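Local coordinates for protein NAD-dependent epimerase/dehydratase (Veillonella parvula DSM 2008, PDB 3R6D) that probably binds NAD(P) in a Rossmann-type domain and may act as an epimerase or dehydratase on a substrate not yet established, at residues I33-R38 with T42-E47; G80-G85 with N140-S145; I151-W156 with I169-Q174. All coordinates share one frame; numbering follows the deposited sequence. Where two conformers were deposited one is given.

Interaction 1. Residues I33-R38 with T42-E47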
loop_
_atom_site.group_PDB
_atom_site.type_symbol
_atom_site.label_atom_id
_atom_site.label_comp_id
_atom_site.label_asym_id
_atom_site.label_seq_id
_atom_site.Cartn_x
_atom_site.Cartn_y
_atom_site.Cartn_z
ATOM N N ILE A 33 -5.919 11.881 9.695
ATOM C CA ILE A 33 -5.601 11.399 8.364
ATOM C C ILE A 33 -5.521 12.568 7.387
ATOM O O ILE A 33 -6.457 13.372 7.280
ATOM C CB ILE A 33 -6.660 10.390 7.878
ATOM C CG1 ILE A 33 -6.815 9.240 8.873
ATOM C CG2 ILE A 33 -6.325 9.869 6.492
ATOM C CD1 ILE A 33 -7.960 8.262 8.618
ATOM N N THR A 34 -4.440 12.617 6.617
ATOM C CA THR A 34 -4.317 13.560 5.513
ATOM C C THR A 34 -4.352 12.789 4.212
ATOM O O THR A 34 -3.603 11.809 4.056
ATOM C CB THR A 34 -3.020 14.351 5.647
ATOM O OG1 THR A 34 -3.077 15.095 6.862
ATOM C CG2 THR A 34 -2.796 15.291 4.500
ATOM N N LEU A 35 -5.238 13.200 3.316
ATOM C CA LEU A 35 -5.383 12.592 1.995
ATOM C C LEU A 35 -4.814 13.541 0.942
ATOM O O LEU A 35 -5.223 14.709 0.905
ATOM C CB LEU A 35 -6.865 12.326 1.685
ATOM C CG LEU A 35 -7.592 11.476 2.731
ATOM C CD1 LEU A 35 -9.068 11.288 2.311
ATOM C CD2 LEU A 35 -6.946 10.114 2.952
ATOM N N TYR A 36 -3.865 13.069 0.110
ATOM C CA TYR A 36 -3.250 13.904 -0.928
ATOM C C TYR A 36 -3.677 13.421 -2.281
ATOM O O TYR A 36 -3.603 12.208 -2.561
ATOM C CB TYR A 36 -1.744 13.758 -0.831
ATOM C CG TYR A 36 -0.978 14.651 -1.792
ATOM C CD1 TYR A 36 -0.968 16.035 -1.617
ATOM C CD2 TYR A 36 -0.267 14.122 -2.873
ATOM C CE1 TYR A 36 -0.240 16.876 -2.484
ATOM C CE2 TYR A 36 0.452 14.962 -3.750
ATOM C CZ TYR A 36 0.450 16.337 -3.547
ATOM O OH TYR A 36 1.172 17.192 -4.356
ATOM N N GLY A 37 -4.103 14.336 -3.154
ATOM C CA GLY A 37 -4.440 13.915 -4.521
ATOM C C GLY A 37 -5.286 14.936 -5.239
ATOM O O GLY A 37 -5.395 16.099 -4.814
ATOM N N ARG A 38 -5.868 14.475 -6.346
ATOM C CA ARG A 38 -6.565 15.322 -7.317
ATOM C C ARG A 38 -8.063 15.099 -7.165
ATOM O O ARG A 38 -8.514 13.948 -7.180
ATOM C CB ARG A 38 -6.080 14.950 -8.708
ATOM C CG ARG A 38 -6.784 15.717 -9.808
ATOM C CD ARG A 38 -6.468 15.133 -11.184
ATOM N NE ARG A 38 -7.089 13.816 -11.382
ATOM C CZ ARG A 38 -6.452 12.650 -11.412
ATOM N NH1 ARG A 38 -5.127 12.560 -11.218
ATOM N NH2 ARG A 38 -7.163 11.550 -11.617
ATOM N N THR A 42 -14.501 14.920 -4.609
ATOM C CA THR A 42 -15.536 14.237 -5.356
ATOM C C THR A 42 -15.249 12.747 -5.530
ATOM O O THR A 42 -16.181 11.973 -5.662
ATOM C CB THR A 42 -15.801 14.895 -6.735
ATOM O OG1 THR A 42 -14.702 14.593 -7.609
ATOM C CG2 THR A 42 -16.023 16.426 -6.578
ATOM N N ARG A 43 -13.984 12.338 -5.547
ATOM C CA ARG A 43 -13.648 10.945 -5.829
ATOM C C ARG A 43 -13.756 10.034 -4.598
ATOM O O ARG A 43 -13.704 8.803 -4.716
ATOM C CB ARG A 43 -12.211 10.885 -6.367
ATOM C CG ARG A 43 -12.109 11.551 -7.733
ATOM C CD ARG A 43 -10.661 11.714 -8.138
ATOM N NE ARG A 43 -10.010 10.451 -8.399
ATOM C CZ ARG A 43 -8.690 10.300 -8.444
ATOM N NH1 ARG A 43 -7.892 11.319 -8.155
ATOM N NH2 ARG A 43 -8.163 9.120 -8.772
ATOM N N ILE A 44 -13.822 10.628 -3.413
ATOM C CA ILE A 44 -13.882 9.875 -2.164
ATOM C C ILE A 44 -15.246 10.218 -1.548
ATOM O O ILE A 44 -15.670 11.365 -1.621
ATOM C CB ILE A 44 -12.663 10.253 -1.289
ATOM C CG1 ILE A 44 -11.346 9.797 -1.989
ATOM C CG2 ILE A 44 -12.735 9.618 0.069
ATOM C CD1 ILE A 44 -10.083 10.131 -1.218
ATOM N N PRO A 45 -15.930 9.234 -0.930
ATOM C CA PRO A 45 -17.292 9.503 -0.492
ATOM C C PRO A 45 -17.374 10.445 0.690
ATOM O O PRO A 45 -16.420 10.598 1.460
ATOM C CB PRO A 45 -17.841 8.109 -0.151
ATOM C CG PRO A 45 -16.689 7.329 0.143
ATOM C CD PRO A 45 -15.576 7.818 -0.743
ATOM N N PRO A 46 -18.544 11.060 0.876
ATOM C CA PRO A 46 -18.693 12.088 1.889
ATOM C C PRO A 46 -18.559 11.575 3.334
ATOM O O PRO A 46 -18.140 12.349 4.185
ATOM C CB PRO A 46 -20.100 12.651 1.609
ATOM C CG PRO A 46 -20.841 11.542 0.888
ATOM C CD PRO A 46 -19.771 10.899 0.048
ATOM N N GLU A 47 -18.840 10.300 3.629
ATOM C CA GLU A 47 -18.651 9.780 4.998
ATOM C C GLU A 47 -17.167 9.757 5.391
ATOM O O GLU A 47 -16.803 9.635 6.575
ATOM C CB GLU A 47 -19.318 8.394 5.195
ATOM C CG GLU A 47 -18.668 7.239 4.485
ATOM C CD GLU A 47 -19.147 7.066 3.079
ATOM O OE1 GLU A 47 -19.798 8.016 2.510
ATOM O OE2 GLU A 47 -18.861 5.987 2.533
HETATM O O HOH W 1 -4.789 11.389 -7.158
#

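Interaction 2. Residues G80-G85 with N140-S145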
loop_
_atom_site.group_PDB
_atom_site.type_symbol
_atom_site.label_atom_id
_atom_site.label_comp_id
_atom_site.label_asym_id
_atom_site.label_seq_id
_atom_site.Cartn_x
_atom_site.Cartn_y
_atom_site.Cartn_z
ATOM N N GLY A 80 -0.464 4.141 -1.787
ATOM C CA GLY A 80 -1.412 3.188 -2.336
ATOM C C GLY A 80 -1.017 2.566 -3.661
ATOM O O GLY A 80 -1.419 1.457 -3.969
ATOM N N ALA A 81 -0.247 3.284 -4.449
ATOM C CA ALA A 81 0.208 2.777 -5.737
ATOM C C ALA A 81 1.704 3.056 -5.926
ATOM O O ALA A 81 2.198 4.179 -5.717
ATOM C CB ALA A 81 -0.635 3.408 -6.858
HETATM N N MSE A 82 2.423 1.998 -6.285
HETATM C CA MSE A 82 3.877 2.042 -6.539
HETATM C C MSE A 82 4.079 1.632 -8.005
HETATM O O MSE A 82 4.541 0.520 -8.301
HETATM C CB MSE A 82 4.641 1.095 -5.599
HETATM C CG MSE A 82 4.577 1.546 -4.158
HETATM SE SE MSE A 82 5.515 0.308 -2.967
HETATM C CE MSE A 82 7.234 0.254 -3.885
ATOM N N GLU A 83 3.689 2.537 -8.903
ATOM C CA GLU A 83 3.572 2.224 -10.331
ATOM C C GLU A 83 4.640 2.834 -11.211
ATOM O O GLU A 83 4.817 2.405 -12.362
ATOM C CB GLU A 83 2.209 2.685 -10.843
ATOM C CG GLU A 83 1.061 1.801 -10.387
ATOM C CD GLU A 83 -0.281 2.456 -10.655
ATOM O OE1 GLU A 83 -0.313 3.558 -11.244
ATOM O OE2 GLU A 83 -1.294 1.842 -10.295
ATOM N N SER A 84 5.326 3.842 -10.682
ATOM C CA SER A 84 6.277 4.648 -11.429
ATOM C C SER A 84 7.566 4.879 -10.650
ATOM O O SER A 84 7.507 5.355 -9.519
ATOM C CB SER A 84 5.606 6.016 -11.775
ATOM O OG SER A 84 6.559 7.038 -11.975
ATOM N N GLY A 85 8.726 4.642 -11.265
ATOM C CA GLY A 85 9.993 4.963 -10.605
ATOM C C GLY A 85 10.146 6.447 -10.302
ATOM O O GLY A 85 10.626 6.841 -9.229
ATOM N N ASN A 140 12.324 -0.745 -6.747
ATOM C CA ASN A 140 13.768 -0.521 -6.631
ATOM C C ASN A 140 14.083 0.815 -5.997
ATOM O O ASN A 140 14.941 0.883 -5.126
ATOM C CB ASN A 140 14.451 -0.612 -8.001
ATOM C CG ASN A 140 14.410 -2.018 -8.576
ATOM O OD1 ASN A 140 14.089 -2.987 -7.871
ATOM N ND2 ASN A 140 14.734 -2.139 -9.864
ATOM N N VAL A 141 13.364 1.877 -6.409
ATOM C CA VAL A 141 13.622 3.200 -5.828
ATOM C C VAL A 141 13.391 3.141 -4.308
ATOM O O VAL A 141 14.157 3.697 -3.512
ATOM C CB VAL A 141 12.752 4.303 -6.475
ATOM C CG1 VAL A 141 12.792 5.604 -5.644
ATOM C CG2 VAL A 141 13.254 4.574 -7.920
ATOM N N LEU A 142 12.284 2.516 -3.888
ATOM C CA LEU A 142 11.984 2.490 -2.455
ATOM C C LEU A 142 13.005 1.652 -1.667
ATOM O O LEU A 142 13.489 2.064 -0.608
ATOM C CB LEU A 142 10.544 2.041 -2.197
ATOM C CG LEU A 142 10.093 2.089 -0.748
ATOM C CD1 LEU A 142 10.278 3.483 -0.112
ATOM C CD2 LEU A 142 8.628 1.643 -0.675
ATOM N N ARG A 143 13.378 0.493 -2.209
ATOM C CA ARG A 143 14.407 -0.334 -1.520
ATOM C C ARG A 143 15.790 0.323 -1.408
ATOM O O ARG A 143 16.550 0.045 -0.480
ATOM C CB ARG A 143 14.564 -1.688 -2.165
ATOM C CG ARG A 143 13.317 -2.496 -2.125
ATOM C CD ARG A 143 13.558 -3.952 -2.683
ATOM N NE ARG A 143 14.250 -4.007 -4.003
ATOM C CZ ARG A 143 14.404 -5.121 -4.748
ATOM N NH1 ARG A 143 13.880 -6.287 -4.365
ATOM N NH2 ARG A 143 15.075 -5.069 -5.899
ATOM N N GLU A 144 16.130 1.143 -2.389
ATOM C CA GLU A 144 17.388 1.921 -2.390
ATOM C C GLU A 144 17.400 3.110 -1.448
ATOM O O GLU A 144 18.452 3.695 -1.168
ATOM C CB GLU A 144 17.713 2.413 -3.814
ATOM C CG GLU A 144 17.954 1.292 -4.805
ATOM C CD GLU A 144 17.806 1.749 -6.260
ATOM O OE1 GLU A 144 17.569 2.965 -6.544
ATOM O OE2 GLU A 144 17.921 0.852 -7.127
ATOM N N SER A 145 16.207 3.516 -1.011
ATOM C CA SER A 145 16.094 4.593 -0.116
ATOM C C SER A 145 16.593 4.197 1.229
ATOM O O SER A 145 16.800 2.997 1.523
ATOM C CB SER A 145 14.645 5.040 -0.057
ATOM O OG SER A 145 13.893 4.298 0.912
#

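Interaction 3. Residues I151-W156 with I169-Q174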
loop_
_atom_site.group_PDB
_atom_site.type_symbol
_atom_site.label_atom_id
_atom_site.label_comp_id
_atom_site.label_asym_id
_atom_site.label_seq_id
_atom_site.Cartn_x
_atom_site.Cartn_y
_atom_site.Cartn_z
ATOM N N ILE A 151 7.184 -2.867 2.115
ATOM C CA ILE A 151 6.496 -3.096 0.853
ATOM C C ILE A 151 5.549 -4.250 1.065
ATOM O O ILE A 151 5.939 -5.281 1.632
ATOM C CB ILE A 151 7.505 -3.363 -0.274
ATOM C CG1 ILE A 151 8.341 -2.084 -0.553
ATOM C CG2 ILE A 151 6.780 -3.890 -1.520
ATOM C CD1 ILE A 151 9.565 -2.356 -1.394
ATOM N N LEU A 152 4.288 -4.104 0.629
ATOM C CA LEU A 152 3.313 -5.198 0.657
ATOM C C LEU A 152 3.143 -5.706 -0.752
ATOM O O LEU A 152 2.656 -4.988 -1.628
ATOM C CB LEU A 152 1.968 -4.701 1.261
ATOM C CG LEU A 152 2.117 -4.144 2.696
ATOM C CD1 LEU A 152 0.744 -3.628 3.118
ATOM C CD2 LEU A 152 2.646 -5.183 3.635
ATOM N N ARG A 153 3.611 -6.929 -1.004
ATOM C CA ARG A 153 3.485 -7.557 -2.314
ATOM C C ARG A 153 2.137 -8.254 -2.420
ATOM O O ARG A 153 1.943 -9.305 -1.812
ATOM C CB ARG A 153 4.620 -8.557 -2.560
ATOM C CG ARG A 153 5.990 -7.909 -2.691
ATOM C CD ARG A 153 7.101 -8.932 -2.754
ATOM N NE ARG A 153 7.407 -9.495 -1.448
ATOM C CZ ARG A 153 7.319 -10.787 -1.118
ATOM N NH1 ARG A 153 6.753 -11.678 -1.950
ATOM N NH2 ARG A 153 7.751 -11.190 0.081
ATOM N N LEU A 154 1.195 -7.639 -3.140
ATOM C CA LEU A 154 -0.172 -8.171 -3.181
ATOM C C LEU A 154 -0.352 -9.076 -4.357
ATOM O O LEU A 154 0.062 -8.744 -5.472
ATOM C CB LEU A 154 -1.199 -7.043 -3.245
ATOM C CG LEU A 154 -1.063 -5.952 -2.163
ATOM C CD1 LEU A 154 -2.252 -5.015 -2.227
ATOM C CD2 LEU A 154 -0.950 -6.570 -0.754
ATOM N N THR A 155 -1.022 -10.215 -4.118
ATOM C CA THR A 155 -1.507 -11.064 -5.195
ATOM C C THR A 155 -2.824 -10.458 -5.756
ATOM O O THR A 155 -3.120 -9.302 -5.466
ATOM C CB THR A 155 -1.566 -12.505 -4.736
ATOM O OG1 THR A 155 -1.895 -13.331 -5.868
ATOM C CG2 THR A 155 -2.562 -12.731 -3.588
ATOM N N TRP A 156 -3.541 -11.203 -6.598
ATOM C CA TRP A 156 -4.646 -10.608 -7.365
ATOM C C TRP A 156 -5.820 -10.229 -6.471
ATOM O O TRP A 156 -6.269 -11.044 -5.672
ATOM C CB TRP A 156 -5.081 -11.619 -8.440
ATOM C CG TRP A 156 -4.075 -11.655 -9.582
ATOM C CD1 TRP A 156 -2.969 -12.465 -9.702
ATOM C CD2 TRP A 156 -4.042 -10.764 -10.687
ATOM N NE1 TRP A 156 -2.268 -12.144 -10.841
ATOM C CE2 TRP A 156 -2.904 -11.091 -11.460
ATOM C CE3 TRP A 156 -4.879 -9.715 -11.107
ATOM C CZ2 TRP A 156 -2.593 -10.411 -12.653
ATOM C CZ3 TRP A 156 -4.578 -9.046 -12.297
ATOM C CH2 TRP A 156 -3.448 -9.403 -13.067
ATOM N N ILE A 169 3.798 -13.462 3.728
ATOM C CA ILE A 169 4.760 -14.317 3.034
ATOM C C ILE A 169 6.123 -13.647 3.027
ATOM O O ILE A 169 6.306 -12.622 2.357
ATOM C CB ILE A 169 4.308 -14.620 1.576
ATOM C CG1 ILE A 169 2.891 -15.186 1.531
ATOM C CG2 ILE A 169 5.312 -15.565 0.878
ATOM C CD1 ILE A 169 2.697 -16.480 2.159
ATOM N N PRO A 170 7.076 -14.193 3.785
ATOM C CA PRO A 170 8.345 -13.491 3.903
ATOM C C PRO A 170 9.133 -13.430 2.598
ATOM O O PRO A 170 8.859 -14.205 1.656
ATOM C CB PRO A 170 9.096 -14.271 5.003
ATOM C CG PRO A 170 8.390 -15.446 5.287
ATOM C CD PRO A 170 6.987 -15.364 4.681
ATOM N N GLU A 171 10.133 -12.553 2.552
ATOM C CA GLU A 171 11.006 -12.458 1.409
ATOM C C GLU A 171 11.670 -13.797 1.162
ATOM O O GLU A 171 12.199 -14.408 2.112
ATOM C CB GLU A 171 12.111 -11.430 1.699
ATOM C CG GLU A 171 11.540 -10.116 2.000
ATOM C CD GLU A 171 12.561 -9.010 1.989
ATOM O OE1 GLU A 171 13.504 -8.997 1.167
ATOM O OE2 GLU A 171 12.401 -8.115 2.819
ATOM N N GLY A 172 11.666 -14.215 -0.103
ATOM C CA GLY A 172 12.287 -15.492 -0.505
ATOM C C GLY A 172 11.390 -16.720 -0.367
ATOM O O GLY A 172 11.763 -17.806 -0.836
ATOM N N ALA A 173 10.250 -16.611 0.305
ATOM C CA ALA A 173 9.351 -17.754 0.447
ATOM C C ALA A 173 8.486 -17.925 -0.809
ATOM O O ALA A 173 8.190 -16.967 -1.533
ATOM C CB ALA A 173 8.494 -17.570 1.644
ATOM N N GLN A 174 8.089 -19.156 -1.088
ATOM C CA GLN A 174 7.094 -19.412 -2.130
ATOM C C GLN A 174 5.852 -18.622 -1.835
ATOM O O GLN A 174 5.406 -18.575 -0.697
ATOM C CB GLN A 174 6.654 -20.870 -2.086
ATOM C CG GLN A 174 7.753 -21.844 -2.302
ATOM C CD GLN A 174 7.294 -23.256 -2.200
ATOM O OE1 GLN A 174 6.225 -23.612 -2.690
ATOM N NE2 GLN A 174 8.125 -24.090 -1.598
HETATM O O HOH W 2 7.842 -14.243 -1.165
#

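Interaction 1. Residues I33-R38 with T42-E47
Leu-35 and Ile-44 meet by a single methyl from each, CD1 to CD1 at 3.9 Å, where strand 33-37 faces the segment that leaves helix 40-43. Leu-35 is buried and also packs on Ala-13, Thr-22 and Val-54. Arg-38 follows the strand, and here the contact becomes polar. The backbone O of Arg-38 takes a hydrogen bond from Arg-43 NH1 at 2.9 Å, with a nearly straight N-H...O angle of 163°, and this oxygen lies in the plane of the donating guanidinium. That pins the Arg-43 group, which then offers a face to the Arg-38 side chain. Arg-38 starts with CG anti to the backbone N (chi1 177°), and both arginine chains bend at chi3, which brings their ends together. The two guanidinium groups stack almost parallel, planes 13° apart and centres 4.4 Å apart, in an offset manner: Arg-38 NH2 sits over the rim of its partner, 3.5 Å from Arg-43 NH1. A water accepts from Arg-43 NH1 at 3.3 Å and, weakly, from the backbone N of Arg-38. Arg-43 also touches Ala-14 of the loop after strand 8-11. Two stacked arginines beyond the second strand of a Rossmann fold would probably make this exposed edge positive, consistent with the place where many NADP-binding relatives receive the 2'-phosphate of the cofactor.

Interaction 2. Residues G80-G85 with N140-S145
The loop that joins strand 76-79 to helix 85-96 packs on the last turns of helix 129-144, with selenomethionine Met-82 against Leu-142 and Gly-85 against Val-141. Met-82 extends from the backbone to its selenium and then bends, chi3 53°, which brings the terminal CE to Leu-142 CD2 at 3.8 Å. The selenium itself lies 4.1 Å from the same CD2, and CE also reaches Leu-142 CB at 4.1 Å. The two side chains cross at about a right angle. Here the loop and helix 129-144 pack against the central sheet of the Rossmann-like fold: Met-82 also touches Ser-107, and Leu-142 touches Val-103, both on strand 102-108, while Val-141 rests on Met-88 and Val-92 of helix 85-96. Three residues on from Met-82, the carbonyl O of Gly-85 meets Val-141 CG2 at 3.7 Å, a plain van der Waals touch. Gly-85 begins helix 85-96, and just before it Ser-84 serves as N-cap, its OG bonded to Asp-87 N. Near the C-terminal end of helix 129-144, Ser-145 OG donates to Leu-142 O at 2.7 Å, on a lone pair in the carbonyl plane, and Ser-145 N donates to that same oxygen at 3.1 Å.

Interaction 3. Residues I151-W156 with I169-Q174
Arg-153 leaves strand 148-158 and reaches the backbone of Ile-169, Pro-170 and Glu-171 with the end of its guanidinium. CB already points at the loop; CG lies anti to the carbonyl carbon, and the chain runs straight on until it bends at chi3, -77°, which turns the flat group toward the turn. NE is hydrogen-bonded outside the two segments. NH1 forms a salt bridge with Glu-114 OE2 and donates to a water at 2.9 Å. That water in turn donates to Pro-170 O at 3.0 Å and to Ala-173 O at 2.8 Å, so it carries the arginine's hold to both ends of the turn. NH2 donates to the backbone O of Ser-205 on strand 204-209. NH2 also lies 3.1 Å from Ile-169 O, which approaches obliquely, whereas Pro-170 O, 3.6 Å from NH2, stands at the guanidinium edge. Glu-171 keeps its carboxylate on Ser-205 N instead, leaving OE2 6.2 Å from Arg-153 NH2. The buried guanidinium is thus offset by the Glu-114 carboxylate and surrounded by backbone carbonyls and a water. Pro-170 O has a further donor, Ala-173 N at 3.1 Å, the closing bond of a type II beta turn with Gly-172 in its third position, where the positive phi of 86° suits glycine.

From the N terminus the three contacts follow one another in series, and none nests within or crosses another. Interaction 1 closes the shortest loop, from strand 33-37, second in chain order, of the mixed sheet to the end of helix 40-43 and the residues just after it. Interaction 2 spans 54 residues, bringing the loop after strand 76-79 to the end of helix 129-144. Strand 148-158 comes next, and interaction 3 ties it to the loop after strand 167-169. Interactions 2 and 3 touch: Leu-142 CD2 lies 3.7 Å from Ile-151 CG1, packing helix on strand. Interaction 1 stands apart, its centre about 28 Å from that of interaction 3, across the middle of the chain.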